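Local coordinates for protein tRNA(Ile2) 2-agmatinylcytidine synthetase TiaS (Archaeoglobus fulgidus, PDB 6AGG) that catalyses the ATP-dependent transfer of agmatine onto the wobble cytidine of an isoleucine tRNA, forming 2-agmatinylcytidine and switching codon specificity from AUG to AUA, at residues D155-L160 with R217-E222; P40-L45 with F242-A247. One frame throughout, in Å; residues are numbered along the deposited sequence.

Interaction 1 (D155-L160 with R217-E222); sequences DFTLEL and RGESVE. With AG2 (agmatine), chain D.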
loop_
_atom_site.group_PDB
_atom_site.type_symbol
_atom_site.label_atom_id
_atom_site.label_comp_id
_atom_site.label_asym_id
_atom_site.label_seq_id
_atom_site.Cartn_x
_atom_site.Cartn_y
_atom_site.Cartn_z
ATOM N N ASP A 155 14.080 -4.926 0.213
ATOM C CA ASP A 155 13.442 -4.382 1.393
ATOM C C ASP A 155 12.291 -5.335 1.728
ATOM O O ASP A 155 11.617 -5.865 0.833
ATOM C CB ASP A 155 12.927 -2.965 1.107
ATOM C CG ASP A 155 12.573 -2.203 2.368
ATOM O OD1 ASP A 155 13.148 -2.516 3.435
ATOM O OD2 ASP A 155 11.726 -1.280 2.291
ATOM N N PHE A 156 12.091 -5.576 3.016
ATOM C CA PHE A 156 11.012 -6.432 3.472
ATOM C C PHE A 156 10.553 -5.870 4.806
ATOM O O PHE A 156 11.263 -5.083 5.428
ATOM C CB PHE A 156 11.505 -7.873 3.642
ATOM C CG PHE A 156 12.629 -8.003 4.621
ATOM C CD1 PHE A 156 13.941 -8.088 4.183
ATOM C CD2 PHE A 156 12.382 -7.998 5.985
ATOM C CE1 PHE A 156 14.982 -8.187 5.084
ATOM C CE2 PHE A 156 13.420 -8.093 6.892
ATOM C CZ PHE A 156 14.722 -8.187 6.441
ATOM N N THR A 157 9.357 -6.253 5.239
ATOM C CA THR A 157 8.896 -5.873 6.572
ATOM C C THR A 157 8.209 -7.059 7.237
ATOM O O THR A 157 7.971 -8.100 6.612
ATOM C CB THR A 157 7.954 -4.653 6.538
ATOM O OG1 THR A 157 6.918 -4.886 5.572
ATOM C CG2 THR A 157 8.738 -3.374 6.156
ATOM N N LEU A 158 7.894 -6.912 8.512
ATOM C CA LEU A 158 7.301 -8.019 9.229
ATOM C C LEU A 158 5.868 -7.700 9.633
ATOM O O LEU A 158 5.529 -6.542 9.890
ATOM C CB LEU A 158 8.164 -8.382 10.435
ATOM C CG LEU A 158 9.621 -8.691 10.090
ATOM C CD1 LEU A 158 10.410 -9.054 11.320
ATOM C CD2 LEU A 158 9.718 -9.803 9.071
ATOM N N GLU A 159 5.022 -8.728 9.644
ATOM C CA GLU A 159 3.698 -8.588 10.236
ATOM C C GLU A 159 3.404 -9.745 11.177
ATOM O O GLU A 159 3.529 -10.920 10.822
ATOM C CB GLU A 159 2.601 -8.430 9.186
ATOM C CG GLU A 159 1.341 -7.776 9.742
ATOM C CD GLU A 159 0.332 -7.416 8.666
ATOM O OE1 GLU A 159 0.649 -7.612 7.475
ATOM O OE2 GLU A 159 -0.771 -6.932 9.011
ATOM N N LEU A 160 3.055 -9.387 12.401
ATOM C CA LEU A 160 2.646 -10.354 13.380
ATOM C C LEU A 160 1.130 -10.467 13.240
ATOM O O LEU A 160 0.387 -9.569 13.641
ATOM C CB LEU A 160 3.086 -9.898 14.776
ATOM C CG LEU A 160 2.726 -10.767 15.982
ATOM C CD1 LEU A 160 3.878 -10.840 16.972
ATOM C CD2 LEU A 160 1.470 -10.229 16.655
ATOM N N ARG A 217 2.253 -4.531 11.857
ATOM C CA ARG A 217 3.445 -4.329 11.021
ATOM C C ARG A 217 4.619 -3.663 11.756
ATOM O O ARG A 217 4.436 -2.733 12.546
ATOM C CB ARG A 217 3.088 -3.545 9.763
ATOM C CG ARG A 217 2.451 -4.388 8.677
ATOM C CD ARG A 217 1.286 -3.647 8.049
ATOM N NE ARG A 217 0.866 -4.251 6.793
ATOM C CZ ARG A 217 -0.148 -3.813 6.061
ATOM N NH1 ARG A 217 -0.859 -2.773 6.462
ATOM N NH2 ARG A 217 -0.455 -4.422 4.930
ATOM N N GLY A 218 5.828 -4.143 11.475
ATOM C CA GLY A 218 7.007 -3.744 12.223
ATOM C C GLY A 218 8.317 -4.096 11.539
ATOM O O GLY A 218 8.344 -4.421 10.353
ATOM N N GLU A 219 9.406 -4.041 12.302
ATOM C CA GLU A 219 10.751 -4.116 11.731
ATOM C C GLU A 219 11.570 -5.290 12.252
ATOM O O GLU A 219 12.342 -5.897 11.511
ATOM C CB GLU A 219 11.519 -2.815 11.998
ATOM C CG GLU A 219 10.806 -1.555 11.546
ATOM C CD GLU A 219 10.814 -1.384 10.043
ATOM O OE1 GLU A 219 11.215 -2.335 9.339
ATOM O OE2 GLU A 219 10.427 -0.295 9.566
ATOM N N SER A 220 11.416 -5.593 13.535
ATOM C CA SER A 220 12.155 -6.686 14.142
ATOM C C SER A 220 11.193 -7.670 14.780
ATOM O O SER A 220 10.029 -7.354 15.013
ATOM C CB SER A 220 13.095 -6.155 15.227
ATOM O OG SER A 220 12.435 -6.137 16.484
ATOM N N VAL A 221 11.693 -8.860 15.084
ATOM C CA VAL A 221 10.907 -9.844 15.816
ATOM C C VAL A 221 10.732 -9.372 17.260
ATOM O O VAL A 221 9.664 -9.516 17.847
ATOM C CB VAL A 221 11.580 -11.233 15.778
ATOM C CG1 VAL A 221 10.765 -12.256 16.555
ATOM C CG2 VAL A 221 11.785 -11.675 14.340
ATOM N N GLU A 222 11.783 -8.779 17.821
ATOM C CA GLU A 222 11.754 -8.302 19.203
ATOM C C GLU A 222 10.716 -7.200 19.447
ATOM O O GLU A 222 10.044 -7.189 20.477
ATOM C CB GLU A 222 13.142 -7.825 19.630
ATOM C CG GLU A 222 13.197 -7.289 21.054
ATOM C CD GLU A 222 14.608 -6.973 21.510
ATOM O OE1 GLU A 222 14.762 -6.360 22.589
ATOM O OE2 GLU A 222 15.562 -7.341 20.791
HETATM N N AG2 D . -6.991 0.121 5.295
HETATM C CA AG2 D . -5.785 0.302 6.063
HETATM C CB AG2 D . -5.109 -0.925 6.577
HETATM C CG AG2 D . -3.741 -0.806 7.161
HETATM C CD AG2 D . -3.216 -1.969 7.939
HETATM N NE AG2 D . -2.433 -1.729 9.113
HETATM C CZ AG2 D . -1.899 -2.834 9.860
HETATM N NH1 AG2 D . -2.123 -4.067 9.481
HETATM N NH2 AG2 D . -1.189 -2.599 10.926
#

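Interaction 2 (P40-L45 with F242-A247); sequences PRLIRL and FVTNHA. With ACP (phosphomethylphosphonic acid adenylate ester), chain C.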
loop_
_atom_site.group_PDB
_atom_site.type_symbol
_atom_site.label_atom_id
_atom_site.label_comp_id
_atom_site.label_asym_id
_atom_site.label_seq_id
_atom_site.Cartn_x
_atom_site.Cartn_y
_atom_site.Cartn_z
ATOM N N PRO A 40 7.225 -17.922 7.407
ATOM C CA PRO A 40 6.510 -17.942 6.131
ATOM C C PRO A 40 6.591 -16.548 5.528
ATOM O O PRO A 40 7.008 -15.632 6.232
ATOM C CB PRO A 40 5.067 -18.280 6.545
ATOM C CG PRO A 40 4.956 -17.743 7.932
ATOM C CD PRO A 40 6.312 -17.940 8.563
ATOM N N ARG A 41 6.187 -16.392 4.273
ATOM C CA ARG A 41 6.203 -15.089 3.625
ATOM C C ARG A 41 4.805 -14.678 3.175
ATOM O O ARG A 41 4.058 -15.472 2.591
ATOM C CB ARG A 41 7.178 -15.081 2.431
ATOM C CG ARG A 41 8.535 -15.730 2.722
ATOM C CD ARG A 41 9.597 -15.365 1.695
ATOM N NE ARG A 41 9.178 -15.601 0.315
ATOM C CZ ARG A 41 9.899 -15.269 -0.753
ATOM N NH1 ARG A 41 11.084 -14.692 -0.601
ATOM N NH2 ARG A 41 9.441 -15.512 -1.975
ATOM N N LEU A 42 4.457 -13.427 3.462
ATOM C CA LEU A 42 3.223 -12.837 2.955
ATOM C C LEU A 42 3.583 -11.863 1.843
ATOM O O LEU A 42 4.001 -10.743 2.106
ATOM C CB LEU A 42 2.463 -12.108 4.067
ATOM C CG LEU A 42 0.938 -11.950 3.996
ATOM C CD1 LEU A 42 0.479 -10.699 4.760
ATOM C CD2 LEU A 42 0.387 -11.945 2.566
ATOM N N ILE A 43 3.425 -12.316 0.605
ATOM C CA ILE A 43 3.766 -11.546 -0.582
ATOM C C ILE A 43 2.564 -10.831 -1.223
ATOM O O ILE A 43 1.667 -11.466 -1.792
ATOM C CB ILE A 43 4.423 -12.456 -1.648
ATOM C CG1 ILE A 43 5.582 -13.257 -1.037
ATOM C CG2 ILE A 43 4.851 -11.631 -2.871
ATOM C CD1 ILE A 43 6.748 -12.375 -0.534
ATOM N N ARG A 44 2.571 -9.504 -1.146
ATOM C CA ARG A 44 1.564 -8.693 -1.824
ATOM C C ARG A 44 1.824 -8.635 -3.325
ATOM O O ARG A 44 2.961 -8.500 -3.773
ATOM C CB ARG A 44 1.517 -7.285 -1.235
ATOM C CG ARG A 44 1.006 -7.246 0.189
ATOM C CD ARG A 44 -0.383 -7.866 0.293
ATOM N NE ARG A 44 -0.770 -8.073 1.684
ATOM C CZ ARG A 44 -2.024 -8.166 2.108
ATOM N NH1 ARG A 44 -3.024 -8.063 1.244
ATOM N NH2 ARG A 44 -2.275 -8.351 3.396
ATOM N N LEU A 45 0.755 -8.752 -4.100
ATOM C CA LEU A 45 0.880 -8.784 -5.547
ATOM C C LEU A 45 0.180 -7.575 -6.141
ATOM O O LEU A 45 -0.385 -6.755 -5.406
ATOM C CB LEU A 45 0.304 -10.091 -6.109
ATOM C CG LEU A 45 0.755 -11.390 -5.422
ATOM C CD1 LEU A 45 0.109 -12.590 -6.066
ATOM C CD2 LEU A 45 2.264 -11.545 -5.462
ATOM N N PHE A 242 5.216 -12.948 9.902
ATOM C CA PHE A 242 5.446 -13.096 8.475
ATOM C C PHE A 242 6.471 -12.068 7.976
ATOM O O PHE A 242 6.404 -10.882 8.311
ATOM C CB PHE A 242 4.147 -12.867 7.702
ATOM C CG PHE A 242 3.190 -14.004 7.746
ATOM C CD1 PHE A 242 3.054 -14.854 6.651
ATOM C CD2 PHE A 242 2.388 -14.212 8.855
ATOM C CE1 PHE A 242 2.147 -15.913 6.671
ATOM C CE2 PHE A 242 1.478 -15.260 8.887
ATOM C CZ PHE A 242 1.355 -16.113 7.790
ATOM N N VAL A 243 7.411 -12.526 7.162
ATOM C CA VAL A 243 8.233 -11.615 6.394
ATOM C C VAL A 243 7.412 -11.245 5.164
ATOM O O VAL A 243 6.857 -12.133 4.506
ATOM C CB VAL A 243 9.571 -12.257 5.983
ATOM C CG1 VAL A 243 9.369 -13.719 5.625
ATOM C CG2 VAL A 243 10.189 -11.493 4.817
ATOM N N THR A 244 7.332 -9.942 4.870
ATOM C CA THR A 244 6.427 -9.415 3.841
ATOM C C THR A 244 7.079 -8.392 2.902
ATOM O O THR A 244 8.257 -8.065 3.039
ATOM C CB THR A 244 5.171 -8.751 4.472
ATOM O OG1 THR A 244 5.537 -7.518 5.116
ATOM C CG2 THR A 244 4.508 -9.694 5.490
ATOM N N ASN A 245 6.298 -7.908 1.939
ATOM C CA ASN A 245 6.707 -6.781 1.099
ATOM C C ASN A 245 5.790 -5.581 1.310
ATOM O O ASN A 245 5.789 -4.640 0.523
ATOM C CB ASN A 245 6.808 -7.166 -0.389
ATOM C CG ASN A 245 5.480 -7.662 -0.981
ATOM O OD1 ASN A 245 4.516 -7.941 -0.258
ATOM N ND2 ASN A 245 5.442 -7.787 -2.311
ATOM N N HIS A 246 5.001 -5.640 2.379
ATOM C CA HIS A 246 4.248 -4.486 2.848
ATOM C C HIS A 246 5.188 -3.309 2.982
ATOM O O HIS A 246 6.292 -3.470 3.492
ATOM C CB HIS A 246 3.664 -4.753 4.232
ATOM C CG HIS A 246 2.659 -5.852 4.263
ATOM N ND1 HIS A 246 1.767 -6.073 3.237
ATOM C CD2 HIS A 246 2.396 -6.794 5.202
ATOM C CE1 HIS A 246 0.994 -7.099 3.543
ATOM N NE2 HIS A 246 1.358 -7.551 4.731
ATOM N N ALA A 247 4.745 -2.138 2.538
ATOM C CA ALA A 247 5.457 -0.891 2.803
ATOM C C ALA A 247 6.853 -0.823 2.163
ATOM O O ALA A 247 7.823 -0.427 2.802
ATOM C CB ALA A 247 5.548 -0.655 4.323
HETATM P PG ACP C . -7.217 -12.208 1.174
HETATM O O1G ACP C . -7.524 -13.484 2.072
HETATM O O2G ACP C . -8.775 -11.921 1.698
HETATM O O3G ACP C . -6.489 -11.691 2.667
HETATM P PB ACP C . -5.400 -12.382 -2.377
HETATM O O1B ACP C . -4.425 -12.235 -1.787
HETATM O O2B ACP C . -5.807 -11.110 -2.783
HETATM C C3B ACP C . -6.381 -12.303 -0.667
HETATM P PA ACP C . -7.279 -13.774 -3.893
HETATM O O1A ACP C . -8.483 -14.361 -3.619
HETATM O O2A ACP C . -6.232 -14.767 -3.849
HETATM O O3A ACP C . -6.999 -12.649 -2.834
HETATM O "O5'" ACP C . -7.344 -13.138 -5.533
HETATM C "C5'" ACP C . -6.083 -13.174 -6.286
HETATM C "C4'" ACP C . -6.012 -14.054 -7.500
HETATM O "O4'" ACP C . -5.461 -13.300 -8.524
HETATM C "C3'" ACP C . -5.068 -15.164 -7.243
HETATM O "O3'" ACP C . -5.506 -16.285 -7.986
HETATM C "C2'" ACP C . -3.836 -14.720 -7.736
HETATM O "O2'" ACP C . -2.981 -15.831 -8.077
HETATM C "C1'" ACP C . -4.147 -13.918 -8.836
HETATM N N9 ACP C . -3.112 -12.860 -9.115
HETATM C C8 ACP C . -2.338 -12.269 -8.205
HETATM N N7 ACP C . -1.565 -11.358 -8.848
HETATM C C5 ACP C . -1.866 -11.377 -10.174
HETATM C C6 ACP C . -1.384 -10.658 -11.309
HETATM N N6 ACP C . -0.409 -9.714 -11.206
HETATM N N1 ACP C . -1.937 -10.953 -12.515
HETATM C C2 ACP C . -2.897 -11.874 -12.658
HETATM N N3 ACP C . -3.357 -12.553 -11.602
HETATM C C4 ACP C . -2.863 -12.329 -10.358
#

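Interaction 1 (D155-L160 with R217-E222)
Glu159 and Arg217 meet through their side chains on the same face of an antiparallel strand pair, with bound agmatine next to Glu159. The salt bridge runs from Glu159 OE1 to Arg217 NE at 3.4 Å. OE2 sits over one face of the guanidinium, the two planes being 34° apart, so the groups do not meet edge to edge in a common plane. Below the charges, the methylenes lie against each other, with Glu159 CG 3.7 Å from Arg217 CG. Glu159 reaches this position as an extended chain with CG anti to its backbone N (chi1 -158°), whereas Arg217 bends at chi2. The other carboxylate oxygen serves the ligand: agmatine NH1 gives a weak hydrogen bond to Glu159 OE2 at 3.2 Å.

The backbone sets this register. Leu158 and Gly218 form a hydrogen-bonded antiparallel pair, with Leu158 N to Gly218 O at 3.1 Å and Gly218 N to Leu158 O at 2.9 Å; Glu159 and Arg217 are the following, non-hydrogen-bonded pair. On the reverse face, Leu158 CD1 passes Glu219 O and meets Val221 CG2 at 4.2 Å, in the first turn of helix 221-230, whose N-cap is Ser220.

Farther out, Arg217 NH2 is hydrogen-bonded to His403 and Glu219 OE2 forms a salt bridge with Arg410, which tie this edge of the sheet to the C-terminal part of the chain. Agmatine is also held by the carbonyl oxygens of Gly215 and Asp193.

A carboxylate whose OE1 forms the salt bridge to Arg217 and whose OE2 also accepts weakly from agmatine suggests charge complementarity in recognising the ligand's guanidinium. The primary amine N is at the opposite end of agmatine, consistent with its being the end that is joined to the cytidine.

Interaction 2 (P40-L45 with F242-A247)
Leu42 packs against both strand and loop residues of 242-247. Its CB meets two side chains at once, Thr244 CG2 at 3.5 Å and Phe242 CD1 at 3.8 Å. With CG anti to the backbone N (chi1 -153°), the branch carries on toward the loop, where CD1 abuts the NE2 edge of the His246 ring. At the other end of the strand segment, Pro40 lies over a face of the Phe242 ring: its CG is 3.8 Å from the ring centroid and 21° off the normal, a CH-pi contact.

The main chains run parallel. Val243 N bonds to Pro40 O at 3.3 Å, and Leu42 N to Val243 O at 2.9 Å, so Val243 is bonded on both sides of its residue, the pattern expected of a parallel bridge with Arg41. Where this ladder stops, the Asn245 side chain takes over. Its OD1 accepts from Arg44 N at 2.6 Å, while ND2 donates to Arg44 O at 3.0 Å, that acceptor lying 5° out of the amide plane and the donor on a carbonyl lone pair. Both ends being matched supports the modelled amide orientation.

One residue on, Leu45 CD1 approaches ACP C8, putting the strand end beside the adenine. A parallel pairing of strands 35-44 and 239-244 thus splices the TCKD and FLD domains, both of the RRM clan, into one mixed sheet.

How the interactions relate
Strand 239-244 pairs with strand 35-44 on one side and strand 157-163 on the other, so interactions 1 and 2 lie at two seams of the same mixed sheet, separated by the seam between strands 239-244 and 157-163, their centres about 10 Å apart. Across that middle seam, Thr157 O lies 2.6 Å from Thr244 N and Thr157 OG1 2.6 Å from His246 O, both probable hydrogen bonds. The two contacts face different ligands: interaction 1 touches agmatine directly, whereas interaction 2 ends at the ATP analogue. The Glu159 side chain is about 10 Å from that nucleotide, and the His246 side chain about 7 Å from agmatine. The shared sheet therefore physically connects the agmatine and nucleotide sites.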